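Folylpolyglutamate synthase protein FOLC (Mycobacterium tuberculosis, PDB 2VOS) probably adds L-glutamate to dihydropteroate and to tetrahydrofolate polyglutamates at the expense of ATP, which is turned over to ADP and phosphate. Local coordinates at residues A[339-343]-A[479-484]. Residues are numbered along the deposited sequence; the frame is centred on the assembly and turned at random. Where two conformers were deposited one is given.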
loop_
_atom_site.group_PDB
_atom_site.type_symbol
_atom_site.label_atom_id
_atom_site.label_comp_id
_atom_site.label_asym_id
_atom_site.label_seq_id
_atom_site.Cartn_x
_atom_site.Cartn_y
_atom_site.Cartn_z
ATOM N N LEU A 339 -6.491 -2.203 -8.471
ATOM C CA LEU A 339 -7.309 -2.799 -9.503
ATOM C C LEU A 339 -8.783 -2.750 -9.122
ATOM O O LEU A 339 -9.483 -3.784 -9.089
ATOM C CB LEU A 339 -6.887 -4.242 -9.711
ATOM C CG LEU A 339 -6.393 -4.809 -11.058
ATOM C CD1 LEU A 339 -6.539 -3.955 -12.268
ATOM C CD2 LEU A 339 -5.019 -5.435 -10.846
ATOM N N GLU A 340 -9.244 -1.552 -8.784
ATOM C CA GLU A 340 -10.586 -1.384 -8.289
ATOM C C GLU A 340 -11.450 -0.844 -9.440
ATOM O O GLU A 340 -11.103 0.146 -10.080
ATOM C CB GLU A 340 -10.604 -0.392 -7.106
ATOM C CG GLU A 340 -11.984 -0.283 -6.443
ATOM C CD GLU A 340 -12.016 0.787 -5.366
ATOM O OE1 GLU A 340 -11.053 1.590 -5.308
ATOM O OE2 GLU A 340 -13.015 0.868 -4.616
ATOM N N ARG A 341 -12.585 -1.467 -9.681
ATOM C CA ARG A 341 -13.474 -1.055 -10.771
ATOM C C ARG A 341 -14.388 0.041 -10.324
ATOM O O ARG A 341 -15.124 -0.138 -9.329
ATOM C CB ARG A 341 -14.368 -2.225 -11.134
ATOM C CG ARG A 341 -13.817 -3.105 -12.204
ATOM C CD ARG A 341 -14.960 -3.894 -12.937
ATOM N NE ARG A 341 -15.944 -4.536 -12.041
ATOM C CZ ARG A 341 -17.144 -4.978 -12.433
ATOM N NH1 ARG A 341 -17.511 -4.908 -13.733
ATOM N NH2 ARG A 341 -17.979 -5.512 -11.546
HETATM N N MSE A 342 -14.360 1.155 -11.061
HETATM C CA MSE A 342 -15.221 2.302 -10.776
HETATM C C MSE A 342 -16.577 2.164 -11.467
HETATM O O MSE A 342 -17.568 2.739 -10.978
HETATM C CB MSE A 342 -14.601 3.637 -11.270
HETATM C CG MSE A 342 -13.296 4.034 -10.588
HETATM SE SE MSE A 342 -13.568 4.443 -8.732
HETATM C CE MSE A 342 -13.193 2.657 -8.003
ATOM N N ARG A 343 -16.624 1.447 -12.594
ATOM C CA ARG A 343 -17.884 1.224 -13.271
ATOM C C ARG A 343 -17.663 0.190 -14.384
ATOM O O ARG A 343 -16.520 -0.227 -14.608
ATOM C CB ARG A 343 -18.369 2.527 -13.953
ATOM C CG ARG A 343 -17.361 3.060 -15.039
ATOM C CD ARG A 343 -17.978 4.161 -16.003
ATOM N NE ARG A 343 -19.105 3.548 -16.701
ATOM C CZ ARG A 343 -20.369 3.818 -16.443
ATOM N NH1 ARG A 343 -20.644 4.789 -15.564
ATOM N NH2 ARG A 343 -21.342 3.177 -17.123
ATOM N N ARG A 479 -10.369 8.304 -7.876
ATOM C CA ARG A 479 -11.349 7.727 -7.026
ATOM C C ARG A 479 -12.338 8.839 -6.533
ATOM O O ARG A 479 -13.574 8.628 -6.419
ATOM C CB ARG A 479 -10.670 6.979 -5.859
ATOM C CG ARG A 479 -11.631 5.996 -5.153
ATOM C CD ARG A 479 -10.848 4.994 -4.214
ATOM N NE ARG A 479 -11.698 3.855 -3.864
ATOM C CZ ARG A 479 -12.601 3.855 -2.893
ATOM N NH1 ARG A 479 -12.782 4.931 -2.132
ATOM N NH2 ARG A 479 -13.352 2.770 -2.691
ATOM N N THR A 480 -11.796 10.013 -6.216
ATOM C CA THR A 480 -12.588 11.158 -5.799
ATOM C C THR A 480 -13.460 11.694 -6.969
ATOM O O THR A 480 -14.627 12.018 -6.780
ATOM C CB THR A 480 -11.640 12.239 -5.274
ATOM O OG1 THR A 480 -11.059 11.811 -4.027
ATOM C CG2 THR A 480 -12.366 13.585 -5.092
ATOM N N LEU A 481 -12.914 11.778 -8.174
ATOM C CA LEU A 481 -13.708 12.112 -9.352
ATOM C C LEU A 481 -14.921 11.187 -9.537
ATOM O O LEU A 481 -15.993 11.636 -9.962
ATOM C CB LEU A 481 -12.860 12.095 -10.628
ATOM C CG LEU A 481 -11.805 13.215 -10.713
ATOM C CD1 LEU A 481 -10.973 13.070 -12.015
ATOM C CD2 LEU A 481 -12.472 14.646 -10.576
ATOM N N PHE A 482 -14.757 9.903 -9.224
ATOM C CA PHE A 482 -15.848 8.948 -9.366
ATOM C C PHE A 482 -16.754 8.915 -8.147
ATOM O O PHE A 482 -17.659 8.101 -8.068
ATOM C CB PHE A 482 -15.264 7.551 -9.685
ATOM C CG PHE A 482 -14.972 7.377 -11.148
ATOM C CD1 PHE A 482 -15.992 7.013 -11.997
ATOM C CD2 PHE A 482 -13.698 7.609 -11.680
ATOM C CE1 PHE A 482 -15.780 6.867 -13.304
ATOM C CE2 PHE A 482 -13.471 7.466 -12.981
ATOM C CZ PHE A 482 -14.530 7.116 -13.823
ATOM N N GLY A 483 -16.498 9.803 -7.183
ATOM C CA GLY A 483 -17.407 10.044 -6.075
ATOM C C GLY A 483 -17.372 9.015 -4.930
ATOM O O GLY A 483 -18.385 8.924 -4.191
ATOM N N ARG A 484 -16.310 8.209 -4.808
ATOM C CA ARG A 484 -16.265 7.155 -3.786
ATOM C C ARG A 484 -15.743 7.736 -2.477
ATOM O O ARG A 484 -14.852 8.605 -2.482
ATOM C CB ARG A 484 -15.375 5.985 -4.226
ATOM C CG ARG A 484 -15.707 5.445 -5.594
ATOM C CD ARG A 484 -17.052 4.775 -5.655
ATOM N NE ARG A 484 -17.725 4.917 -6.959
ATOM C CZ ARG A 484 -17.874 3.930 -7.835
ATOM N NH1 ARG A 484 -17.383 2.733 -7.559
ATOM N NH2 ARG A 484 -18.509 4.129 -8.974
#
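Glu340 meets Arg479 in a two-pronged salt bridge. The arginine presents its side, NE and NH2, and each carboxylate oxygen takes one nitrogen through its syn lone pair. Arg479 NE to Glu340 OE1 is 2.8 Å and Arg479 NH2 to Glu340 OE2 is 2.7 Å, both nearly straight. The carboxylate and guanidinium planes are only 20° apart, so the paired bonds fix how each group is turned. With CG anti to the backbone N (chi1 -174°) and the chain extended beyond it, the Glu340 carboxylate is carried out to the side of the Arg479 guanidinium. Glu340 OE1 also accepts a hydrogen bond from Gly337 N, while Arg479 NH1 is tied to Gln102 OE1 and Asp485 O. Arg484 CB rests over one face of the Arg479 guanidinium, toward its rim.

Met342, a selenomethionine, is the apolar centre. Its CB sits over a face of the Phe482 ring as a CH-pi contact, 3.8 Å from the centroid. The bent chain then carries SE back to Phe482 CB, at 3.7 Å, and obliquely beside the ring in a Met-aromatic contact. SE also lies over one face of the Arg484 guanidinium and 3.9 Å from Arg484 CG. Met342 O accepts a hydrogen bond from Arg484 NH2 at 2.6 Å; the nitrogen lies in the carbonyl plane, while the oxygen is tilted from the guanidinium plane, and the bond bends at the hydrogen (133°).

Arg343 adds a looser touch, CD to Phe482 CE1 at 4.4 Å; its guanidinium turns to Ala345 O.

Helix 472-481 ends here in a Schellman motif, with Gly483 at positive phi. The contact docks the C-terminal end of this last helix on edge strand 340-343 of the six-stranded mixed sheet in the Mur ligase C-terminal domain. Leu339 and Glu340 both face Ile350 of strand 347-350, a G1 beta bulge at the start of the edge strand, next to the ADP-binding residues Arg338 and Asp351.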